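Local coordinates for protein aminoglycoside N(3)-acetyltransferase, AAC(3)-IVa (Escherichia coli, PDB 6MN3) that transfers an acetyl group from acetyl-CoA to the N3 amine of 2-deoxystreptamine aminoglycosides and so probably confers resistance to gentamicin, tobramycin, apramycin and related antibiotics, at residues S127-P131 and V132-H136; R200-E204 and K205-K209; G211-H215 and A216-L220; D225-A228 and T229-Q233. All coordinates share one frame; numbering follows the deposited sequence.

Contact 1 of 4, residues S127-P131 and V132-H136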
loop_
_atom_site.group_PDB
_atom_site.type_symbol
_atom_site.label_atom_id
_atom_site.label_comp_id
_atom_site.label_asym_id
_atom_site.label_seq_id
_atom_site.Cartn_x
_atom_site.Cartn_y
_atom_site.Cartn_z
ATOM N N SER A 127 5.816 -4.206 9.776
ATOM C CA SER A 127 6.631 -5.318 10.240
ATOM C C SER A 127 6.114 -6.630 9.661
ATOM O O SER A 127 5.067 -6.668 9.011
ATOM C CB SER A 127 6.620 -5.344 11.767
ATOM O OG SER A 127 5.444 -5.966 12.252
ATOM N N PRO A 128 6.839 -7.736 9.867
ATOM C CA PRO A 128 6.313 -9.047 9.449
ATOM C C PRO A 128 5.014 -9.449 10.135
ATOM O O PRO A 128 4.431 -10.474 9.756
ATOM C CB PRO A 128 7.450 -10.012 9.808
ATOM C CG PRO A 128 8.674 -9.178 9.723
ATOM C CD PRO A 128 8.276 -7.809 10.198
ATOM N N ALA A 129 4.547 -8.691 11.127
ATOM C CA ALA A 129 3.260 -8.937 11.765
ATOM C C ALA A 129 2.222 -7.882 11.393
ATOM O O ALA A 129 1.265 -7.665 12.141
ATOM C CB ALA A 129 3.425 -9.008 13.283
ATOM N N SER A 130 2.398 -7.220 10.261
ATOM C CA SER A 130 1.482 -6.194 9.794
ATOM C C SER A 130 0.634 -6.722 8.646
ATOM O O SER A 130 0.957 -7.750 8.044
ATOM C CB SER A 130 2.265 -4.955 9.345
ATOM O OG SER A 130 3.104 -5.254 8.245
ATOM N N PRO A 131 -0.480 -6.053 8.329
ATOM C CA PRO A 131 -1.296 -6.495 7.185
ATOM C C PRO A 131 -0.516 -6.641 5.890
ATOM O O PRO A 131 -0.810 -7.548 5.102
ATOM C CB PRO A 131 -2.360 -5.395 7.080
ATOM C CG PRO A 131 -2.514 -4.906 8.470
ATOM C CD PRO A 131 -1.146 -4.983 9.094
ATOM N N VAL A 132 0.476 -5.780 5.647
ATOM C CA VAL A 132 1.253 -5.874 4.417
ATOM C C VAL A 132 2.060 -7.164 4.365
ATOM O O VAL A 132 2.410 -7.630 3.275
ATOM C CB VAL A 132 2.163 -4.638 4.259
ATOM C CG1 VAL A 132 3.434 -4.785 5.082
ATOM C CG2 VAL A 132 2.494 -4.405 2.794
ATOM N N ALA A 133 2.354 -7.766 5.518
ATOM C CA ALA A 133 3.013 -9.066 5.523
ATOM C C ALA A 133 2.011 -10.205 5.400
ATOM O O ALA A 133 2.342 -11.256 4.839
ATOM C CB ALA A 133 3.845 -9.231 6.795
ATOM N N ARG A 134 0.790 -10.019 5.911
ATOM C CA ARG A 134 -0.239 -11.041 5.755
ATOM C C ARG A 134 -0.682 -11.172 4.303
ATOM O O ARG A 134 -1.051 -12.266 3.868
ATOM C CB ARG A 134 -1.430 -10.731 6.662
ATOM C CG ARG A 134 -1.070 -10.644 8.139
ATOM C CD ARG A 134 -0.623 -11.997 8.677
ATOM N NE ARG A 134 0.544 -11.886 9.548
ATOM C CZ ARG A 134 0.583 -12.304 10.809
ATOM N NH1 ARG A 134 -0.488 -12.856 11.362
ATOM N NH2 ARG A 134 1.691 -12.156 11.524
ATOM N N VAL A 135 -0.648 -10.077 3.542
ATOM C CA VAL A 135 -0.883 -10.171 2.105
ATOM C C VAL A 135 0.248 -10.942 1.433
ATOM O O VAL A 135 0.017 -11.759 0.533
ATOM C CB VAL A 135 -1.049 -8.763 1.503
ATOM C CG1 VAL A 135 -0.988 -8.812 -0.019
ATOM C CG2 VAL A 135 -2.356 -8.131 1.972
ATOM N N HIS A 136 1.486 -10.705 1.872
ATOM C CA HIS A 136 2.633 -11.383 1.278
ATOM C C HIS A 136 2.583 -12.885 1.527
ATOM O O HIS A 136 2.888 -13.680 0.630
ATOM C CB HIS A 136 3.928 -10.784 1.831
ATOM C CG HIS A 136 5.169 -11.486 1.374
ATOM N ND1 HIS A 136 5.753 -12.507 2.093
ATOM C CD2 HIS A 136 5.940 -11.309 0.277
ATOM C CE1 HIS A 136 6.829 -12.931 1.455
ATOM N NE2 HIS A 136 6.966 -12.221 0.351
#

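Contact 2 of 4, residues R200-E204 and K205-K209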
loop_
_atom_site.group_PDB
_atom_site.type_symbol
_atom_site.label_atom_id
_atom_site.label_comp_id
_atom_site.label_asym_id
_atom_site.label_seq_id
_atom_site.Cartn_x
_atom_site.Cartn_y
_atom_site.Cartn_z
ATOM N N ARG A 200 12.138 -0.344 -12.491
ATOM C CA ARG A 200 13.007 -0.953 -13.491
ATOM C C ARG A 200 13.414 -2.364 -13.086
ATOM O O ARG A 200 13.498 -3.257 -13.936
ATOM C CB ARG A 200 14.242 -0.086 -13.722
ATOM C CG ARG A 200 15.128 -0.584 -14.853
ATOM C CD ARG A 200 16.531 -0.013 -14.756
ATOM N NE ARG A 200 16.565 1.407 -15.088
ATOM C CZ ARG A 200 17.332 2.298 -14.470
ATOM N NH1 ARG A 200 18.128 1.917 -13.482
ATOM N NH2 ARG A 200 17.300 3.571 -14.837
ATOM N N TRP A 201 13.668 -2.587 -11.794
ATOM C CA TRP A 201 14.004 -3.929 -11.326
ATOM C C TRP A 201 12.919 -4.929 -11.707
ATOM O O TRP A 201 13.210 -6.008 -12.235
ATOM C CB TRP A 201 14.203 -3.928 -9.809
ATOM C CG TRP A 201 15.287 -3.028 -9.314
ATOM C CD1 TRP A 201 16.319 -2.502 -10.038
ATOM C CD2 TRP A 201 15.451 -2.550 -7.975
ATOM N NE1 TRP A 201 17.113 -1.725 -9.231
ATOM C CE2 TRP A 201 16.602 -1.738 -7.959
ATOM C CE3 TRP A 201 14.735 -2.729 -6.787
ATOM C CZ2 TRP A 201 17.052 -1.104 -6.803
ATOM C CZ3 TRP A 201 15.184 -2.099 -5.640
ATOM C CH2 TRP A 201 16.331 -1.297 -5.657
ATOM N N LEU A 202 11.657 -4.576 -11.456
ATOM C CA LEU A 202 10.555 -5.512 -11.647
ATOM C C LEU A 202 10.167 -5.639 -13.115
ATOM O O LEU A 202 9.972 -6.750 -13.617
ATOM C CB LEU A 202 9.351 -5.074 -10.811
ATOM C CG LEU A 202 9.557 -5.111 -9.296
ATOM C CD1 LEU A 202 8.596 -4.165 -8.591
ATOM C CD2 LEU A 202 9.410 -6.530 -8.767
ATOM N N LYS A 203 10.043 -4.511 -13.817
ATOM C CA LYS A 203 9.599 -4.557 -15.207
ATOM C C LYS A 203 10.603 -5.291 -16.088
ATOM O O LYS A 203 10.215 -6.023 -17.005
ATOM C CB LYS A 203 9.355 -3.141 -15.726
ATOM C CG LYS A 203 9.236 -3.035 -17.238
ATOM C CD LYS A 203 8.668 -1.687 -17.651
ATOM C CE LYS A 203 9.314 -0.551 -16.871
ATOM N NZ LYS A 203 8.655 0.757 -17.147
ATOM N N GLU A 204 11.900 -5.120 -15.819
ATOM C CA GLU A 204 12.907 -5.780 -16.645
ATOM C C GLU A 204 12.891 -7.289 -16.434
ATOM O O GLU A 204 13.112 -8.054 -17.380
ATOM C CB GLU A 204 14.294 -5.206 -16.355
ATOM C CG GLU A 204 14.500 -3.784 -16.858
ATOM C CD GLU A 204 14.019 -3.586 -18.283
ATOM O OE1 GLU A 204 14.477 -4.328 -19.177
ATOM O OE2 GLU A 204 13.179 -2.688 -18.509
ATOM N N LYS A 205 12.631 -7.738 -15.208
ATOM C CA LYS A 205 12.489 -9.163 -14.926
ATOM C C LYS A 205 11.131 -9.711 -15.354
ATOM O O LYS A 205 10.829 -10.873 -15.055
ATOM C CB LYS A 205 12.708 -9.434 -13.435
ATOM C CG LYS A 205 14.165 -9.494 -13.002
ATOM C CD LYS A 205 14.279 -9.517 -11.483
ATOM C CE LYS A 205 15.709 -9.760 -11.025
ATOM N NZ LYS A 205 16.055 -11.208 -11.028
ATOM N N SER A 206 10.318 -8.900 -16.037
ATOM C CA SER A 206 8.975 -9.280 -16.479
ATOM C C SER A 206 8.075 -9.650 -15.303
ATOM O O SER A 206 7.185 -10.494 -15.432
ATOM C CB SER A 206 9.022 -10.423 -17.498
ATOM O OG SER A 206 9.831 -10.080 -18.608
ATOM N N LEU A 207 8.293 -9.016 -14.153
ATOM C CA LEU A 207 7.512 -9.272 -12.952
ATOM C C LEU A 207 6.447 -8.215 -12.699
ATOM O O LEU A 207 5.689 -8.338 -11.732
ATOM C CB LEU A 207 8.433 -9.365 -11.733
ATOM C CG LEU A 207 9.589 -10.357 -11.821
ATOM C CD1 LEU A 207 10.446 -10.287 -10.565
ATOM C CD2 LEU A 207 9.064 -11.766 -12.045
ATOM N N GLN A 208 6.375 -7.181 -13.530
ATOM C CA GLN A 208 5.414 -6.100 -13.356
ATOM C C GLN A 208 4.539 -6.018 -14.597
ATOM O O GLN A 208 5.043 -5.814 -15.708
ATOM C CB GLN A 208 6.127 -4.770 -13.104
ATOM C CG GLN A 208 5.213 -3.560 -13.111
ATOM C CD GLN A 208 5.935 -2.283 -12.722
ATOM O OE1 GLN A 208 6.120 -1.997 -11.540
ATOM N NE2 GLN A 208 6.343 -1.505 -13.720
ATOM N N LYS A 209 3.235 -6.196 -14.408
ATOM C CA LYS A 209 2.266 -6.004 -15.475
ATOM C C LYS A 209 1.817 -4.550 -15.497
ATOM O O LYS A 209 1.601 -3.937 -14.447
ATOM C CB LYS A 209 1.063 -6.928 -15.284
ATOM C CG LYS A 209 1.219 -8.276 -15.965
ATOM C CD LYS A 209 0.770 -9.411 -15.066
ATOM C CE LYS A 209 1.033 -10.757 -15.720
ATOM N NZ LYS A 209 0.611 -11.891 -14.853
HETATM O O HOH W 1 12.650 -10.672 -18.129
#

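Contact 3 of 4, residues G211-H215 and A216-L220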
loop_
_atom_site.group_PDB
_atom_site.type_symbol
_atom_site.label_atom_id
_atom_site.label_comp_id
_atom_site.label_asym_id
_atom_site.label_seq_id
_atom_site.Cartn_x
_atom_site.Cartn_y
_atom_site.Cartn_z
ATOM N N GLY A 211 -0.660 -1.482 -17.594
ATOM C CA GLY A 211 -1.800 -1.231 -18.436
ATOM C C GLY A 211 -2.686 -0.148 -17.862
ATOM O O GLY A 211 -2.420 0.404 -16.790
ATOM N N PRO A 212 -3.762 0.182 -18.572
ATOM C CA PRO A 212 -4.670 1.226 -18.095
ATOM C C PRO A 212 -5.792 0.684 -17.223
ATOM O O PRO A 212 -6.337 -0.398 -17.453
ATOM C CB PRO A 212 -5.229 1.803 -19.402
ATOM C CG PRO A 212 -5.272 0.622 -20.319
ATOM C CD PRO A 212 -4.117 -0.283 -19.926
ATOM N N VAL A 213 -6.127 1.457 -16.195
ATOM C CA VAL A 213 -7.342 1.270 -15.411
ATOM C C VAL A 213 -7.996 2.641 -15.324
ATOM O O VAL A 213 -7.458 3.547 -14.678
ATOM C CB VAL A 213 -7.067 0.701 -14.014
ATOM C CG1 VAL A 213 -8.331 0.737 -13.172
ATOM C CG2 VAL A 213 -6.532 -0.718 -14.114
ATOM N N GLY A 214 -9.139 2.798 -15.974
ATOM C CA GLY A 214 -9.691 4.133 -16.128
ATOM C C GLY A 214 -8.749 4.949 -16.987
ATOM O O GLY A 214 -8.316 4.507 -18.056
ATOM N N HIS A 215 -8.409 6.145 -16.521
ATOM C CA HIS A 215 -7.400 6.959 -17.184
ATOM C C HIS A 215 -6.009 6.756 -16.601
ATOM O O HIS A 215 -5.056 7.382 -17.074
ATOM C CB HIS A 215 -7.780 8.441 -17.105
ATOM C CG HIS A 215 -9.083 8.765 -17.764
ATOM N ND1 HIS A 215 -9.164 9.277 -19.041
ATOM C CD2 HIS A 215 -10.358 8.643 -17.325
ATOM C CE1 HIS A 215 -10.433 9.460 -19.359
ATOM N NE2 HIS A 215 -11.178 9.083 -18.336
ATOM N N ALA A 216 -5.868 5.888 -15.606
ATOM C CA ALA A 216 -4.641 5.795 -14.832
ATOM C C ALA A 216 -3.679 4.774 -15.419
ATOM O O ALA A 216 -4.091 3.729 -15.931
ATOM C CB ALA A 216 -4.952 5.424 -13.382
ATOM N N PHE A 217 -2.392 5.097 -15.348
ATOM C CA PHE A 217 -1.341 4.108 -15.538
ATOM C C PHE A 217 -1.324 3.180 -14.328
ATOM O O PHE A 217 -1.097 3.627 -13.198
ATOM C CB PHE A 217 0.002 4.818 -15.716
ATOM C CG PHE A 217 1.170 3.891 -15.901
ATOM C CD1 PHE A 217 2.204 3.866 -14.979
ATOM C CD2 PHE A 217 1.248 3.062 -17.007
ATOM C CE1 PHE A 217 3.284 3.020 -15.148
ATOM C CE2 PHE A 217 2.328 2.215 -17.183
ATOM C CZ PHE A 217 3.346 2.194 -16.251
ATOM N N ALA A 218 -1.589 1.897 -14.550
ATOM C CA ALA A 218 -1.692 0.929 -13.469
ATOM C C ALA A 218 -0.549 -0.071 -13.542
ATOM O O ALA A 218 -0.147 -0.492 -14.631
ATOM C CB ALA A 218 -3.030 0.189 -13.513
ATOM N N ARG A 219 -0.031 -0.449 -12.376
ATOM C CA ARG A 219 1.045 -1.422 -12.273
ATOM C C ARG A 219 0.625 -2.515 -11.308
ATOM O O ARG A 219 0.104 -2.226 -10.226
ATOM C CB ARG A 219 2.346 -0.762 -11.809
ATOM C CG ARG A 219 3.125 -0.121 -12.943
ATOM C CD ARG A 219 4.232 0.773 -12.430
ATOM N NE ARG A 219 3.734 2.074 -12.004
ATOM C CZ ARG A 219 4.470 3.180 -11.975
ATOM N NH1 ARG A 219 5.740 3.142 -12.353
ATOM N NH2 ARG A 219 3.934 4.322 -11.572
ATOM N N LEU A 220 0.850 -3.767 -11.701
ATOM C CA LEU A 220 0.416 -4.924 -10.928
ATOM C C LEU A 220 1.590 -5.876 -10.759
ATOM O O LEU A 220 2.146 -6.360 -11.749
ATOM C CB LEU A 220 -0.754 -5.627 -11.617
ATOM C CG LEU A 220 -1.263 -6.904 -10.952
ATOM C CD1 LEU A 220 -1.897 -6.597 -9.607
ATOM C CD2 LEU A 220 -2.245 -7.598 -11.870
#

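Contact 4 of 4, residues D225-A228 and T229-Q233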
loop_
_atom_site.group_PDB
_atom_site.type_symbol
_atom_site.label_atom_id
_atom_site.label_comp_id
_atom_site.label_asym_id
_atom_site.label_seq_id
_atom_site.Cartn_x
_atom_site.Cartn_y
_atom_site.Cartn_z
ATOM N N ASP A 225 7.026 -11.183 -5.420
ATOM C CA ASP A 225 8.049 -10.672 -6.327
ATOM C C ASP A 225 8.597 -9.333 -5.849
ATOM O O ASP A 225 9.790 -9.057 -6.021
ATOM C CB ASP A 225 7.483 -10.548 -7.741
ATOM C CG ASP A 225 7.303 -11.893 -8.416
ATOM O OD1 ASP A 225 8.025 -12.845 -8.049
ATOM O OD2 ASP A 225 6.442 -11.998 -9.317
ATOM N N ILE A 226 7.748 -8.495 -5.251
ATOM C CA ILE A 226 8.211 -7.216 -4.716
ATOM C C ILE A 226 9.231 -7.444 -3.608
ATOM O O ILE A 226 10.284 -6.798 -3.564
ATOM C CB ILE A 226 7.019 -6.383 -4.213
ATOM C CG1 ILE A 226 6.095 -6.012 -5.368
ATOM C CG2 ILE A 226 7.504 -5.133 -3.495
ATOM C CD1 ILE A 226 4.800 -5.388 -4.922
ATOM N N VAL A 227 8.932 -8.370 -2.698
ATOM C CA VAL A 227 9.813 -8.611 -1.560
ATOM C C VAL A 227 11.099 -9.291 -2.014
ATOM O O VAL A 227 12.201 -8.883 -1.633
ATOM C CB VAL A 227 9.080 -9.435 -0.486
ATOM C CG1 VAL A 227 10.067 -9.997 0.527
ATOM C CG2 VAL A 227 8.035 -8.576 0.205
ATOM N N ALA A 228 10.978 -10.332 -2.842
ATOM C CA ALA A 228 12.158 -11.078 -3.272
ATOM C C ALA A 228 13.110 -10.199 -4.072
ATOM O O ALA A 228 14.329 -10.251 -3.874
ATOM C CB ALA A 228 11.741 -12.298 -4.091
ATOM N N THR A 229 12.573 -9.387 -4.983
ATOM C CA THR A 229 13.417 -8.502 -5.777
ATOM C C THR A 229 14.121 -7.481 -4.894
ATOM O O THR A 229 15.327 -7.249 -5.034
ATOM C CB THR A 229 12.578 -7.804 -6.847
ATOM O OG1 THR A 229 11.936 -8.787 -7.667
ATOM C CG2 THR A 229 13.448 -6.907 -7.719
ATOM N N ALA A 230 13.381 -6.866 -3.968
ATOM C CA ALA A 230 13.961 -5.829 -3.123
ATOM C C ALA A 230 14.989 -6.406 -2.160
ATOM O O ALA A 230 16.010 -5.767 -1.883
ATOM C CB ALA A 230 12.861 -5.096 -2.358
ATOM N N LEU A 231 14.739 -7.612 -1.640
ATOM C CA LEU A 231 15.694 -8.237 -0.730
ATOM C C LEU A 231 17.034 -8.494 -1.409
ATOM O O LEU A 231 18.080 -8.443 -0.753
ATOM C CB LEU A 231 15.121 -9.541 -0.174
ATOM C CG LEU A 231 14.079 -9.404 0.939
ATOM C CD1 LEU A 231 13.664 -10.773 1.463
ATOM C CD2 LEU A 231 14.605 -8.531 2.065
ATOM N N GLY A 232 17.027 -8.772 -2.714
ATOM C CA GLY A 232 18.281 -8.938 -3.428
ATOM C C GLY A 232 19.047 -7.637 -3.566
ATOM O O GLY A 232 20.271 -7.606 -3.407
ATOM N N GLN A 233 18.340 -6.543 -3.860
ATOM C CA GLN A 233 18.998 -5.246 -3.967
ATOM C C GLN A 233 19.433 -4.734 -2.601
ATOM O O GLN A 233 20.492 -4.107 -2.476
ATOM C CB GLN A 233 18.069 -4.241 -4.646
ATOM C CG GLN A 233 17.716 -4.596 -6.081
ATOM C CD GLN A 233 18.845 -4.308 -7.054
ATOM O OE1 GLN A 233 19.819 -3.632 -6.717
ATOM N NE2 GLN A 233 18.714 -4.815 -8.273
#

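Contact 1 of 4, residues S127-P131 and V132-H136
Bent at chi2 (-66°) and again at chi3, the side chain of Arg134 doubles back over the turn that precedes its own helix, bringing NH2 to 3.6 Å from Ala129 CA and leaving Pro128 O near the plane of the guanidinium, at its edge. That same NH2 has its stronger partner beyond the turn, in a salt bridge with Asp119. Val132 CG1, set between its backbone N and carbonyl carbon (chi1 81°), comes within 3.2 Å of Ser130 OG. Ser130 is the N-cap residue. Ser130 O takes two backbone donors, Arg134 N at 3.1 Å and Ala133 N. Ser130 OG turns back to donate to Ser127 O at 2.5 Å; Ser127 O also receives Ser130 N and so closes a type I turn from Ser127 to Ser130. An ST turn, Ala129 N to Ser127 OG, braces the same corner. Ala133 points back at the turn, its CB 3.3 Å from Pro128 O. The example illustrates how a turn can feed directly into a helix: Val132 and Ala133 face Leu157 of helix 154-161, while Pro131 and Val135 pack on Ile116 of helix 113-117.

Contact 2 of 4, residues R200-E204 and K205-K209
Leu202 O accepts Leu207 N at 2.9 Å, the shortest of the direct bonds here, and with it the chain adopts a Schellman motif that terminates helix 197-204. The second bond of the motif runs from Ser206 N to Lys203 O at 3.0 Å. Ser206, the C-prime residue, has the positive phi (60°) that reverses the backbone. Lys205 N makes a weak bond to Trp201 O, alongside which the CB, CG and CD of Lys205 lie. As is usual for this motif, an apolar contact spans the reversal: Leu202 CD2 meets Leu207 CB at 4.2 Å, and both side chains rest on Thr229 of helix 223-236. Beyond the turn, Gln208 CB packs against Leu202 CB at 4.0 Å as the chain enters strand 208-213. With CG anti to the backbone N (chi1 172°) and the chain extended beyond it, Gln208 sends its amide past Lys203 CB; NE2 is bound by Glu210 and Asp199, and OE1 by His149, which together fix the rotation of this buried group. On the solvent side, one water donates to Glu204 O at 2.8 Å and also hydrogen-bonds to Ser206 OG at 2.9 Å.

Contact 3 of 4, residues G211-H215 and A216-L220
Gly211 forms a hydrogen-bonded antiparallel pair with Ala218 in the hairpin of strands 208-213 and 216-222: Gly211 N donates to Ala218 O at 3.2 Å, and Gly211 O accepts from Ala218 N at 2.8 Å. Ala218 CB lies 3.3 Å from the same Gly211 O. Pro212, which has no N-H to offer, stands opposite Phe217 in a non-hydrogen-bonded pair, and Pro212 CA makes a CH...O contact with Ala216 O at 3.4 Å. Val213 pairs with Ala216 through two bonds, Val213 N to Ala216 O at 3.1 Å and Ala216 N to Val213 O at 3.0 Å. Because Val213 CG2 is anti to the carbonyl carbon, it reaches diagonally across to Ala218 CB on the neighbouring strand, 3.7 Å away. Val213 and Ala218 thus form a buried apolar patch, packed on Leu145 of the adjoining strand 141-145 and on Leu19 of helix 9-19. Gly214, with positive phi, and His215 occupy the corners of a type II' turn from Val213 to Ala216; His215 NE2 is bound by Tyr5 O and its ring meets Trp7 edge-to-face. The hairpin supplies the last two strands at one end of the mixed sheet. Its chemistry implies a division of labour: backbone bonds set the register, while the apolar side chains of Val213, Ala216 and Ala218 share one face, and Val213 and Ala218 meet helix 9-19.

Contact 4 of 4, residues D225-A228 and T229-Q233
Residues 225-233 of helix 223-236 provide a textbook case of a threonine folded back onto its own helix. Asp225 O is gripped twice by Thr229, by OG1 at 2.7 Å and by N at 3.0 Å, the two donors arriving from opposite faces of the carbonyl plane. The hydroxyl gets there because OG1 lies beside the backbone N (chi1 -57°); the other branch, CG2, is left anti to that N and turned to Trp201 of helix 197-204. The regular i to i+4 pattern continues with Ala230 N to Ile226 O at 3.1 Å, Leu231 N to Val227 O at 2.8 Å and Gly232 N to Ala228 O at 3.3 Å. One turn apart, Val227 and Leu231 lie side by side and point the same way, CG1 of the valine meeting CD1 of the leucine at 3.8 Å. Leu231 CG also sits 3.2 Å from Val227 O, and Ala230 CB 3.3 Å from Ile226 O. Ile226, Val227 and Ala230 face helix 154-161, where Ala230 meets Ala158. The helix thus lies between helix 154-161 and the C-terminal end of helix 197-204 with its following turn. Chemically, the hydroxyl spends its hydrogen-bonding capacity as a donor on the helix's own backbone, which would be expected to lower the cost of setting it against apolar side chains.

Overall arrangement
The contacts form a chain, 1 to 4 to 2 to 3. Contact 4 touches contact 2 on one flank, where Trp201 CE2 lies 3.5 Å from Gln233 CD, and contact 1 on another, where His136 CD2 meets Val227 CG2 at 3.4 Å. Contacts 2 and 3 share strand 208-213, and a probable hydrogen bond from Leu220 N to Lys209 O joins them. Contacts 1 and 3 lie on opposite sides of the chain's centre, their own centres about 25 Å apart. None reaches the zinc site of Cys191, His243, Cys249 and Cys252; the Trp201 side chain of contact 2 is about 14 Å from the metal.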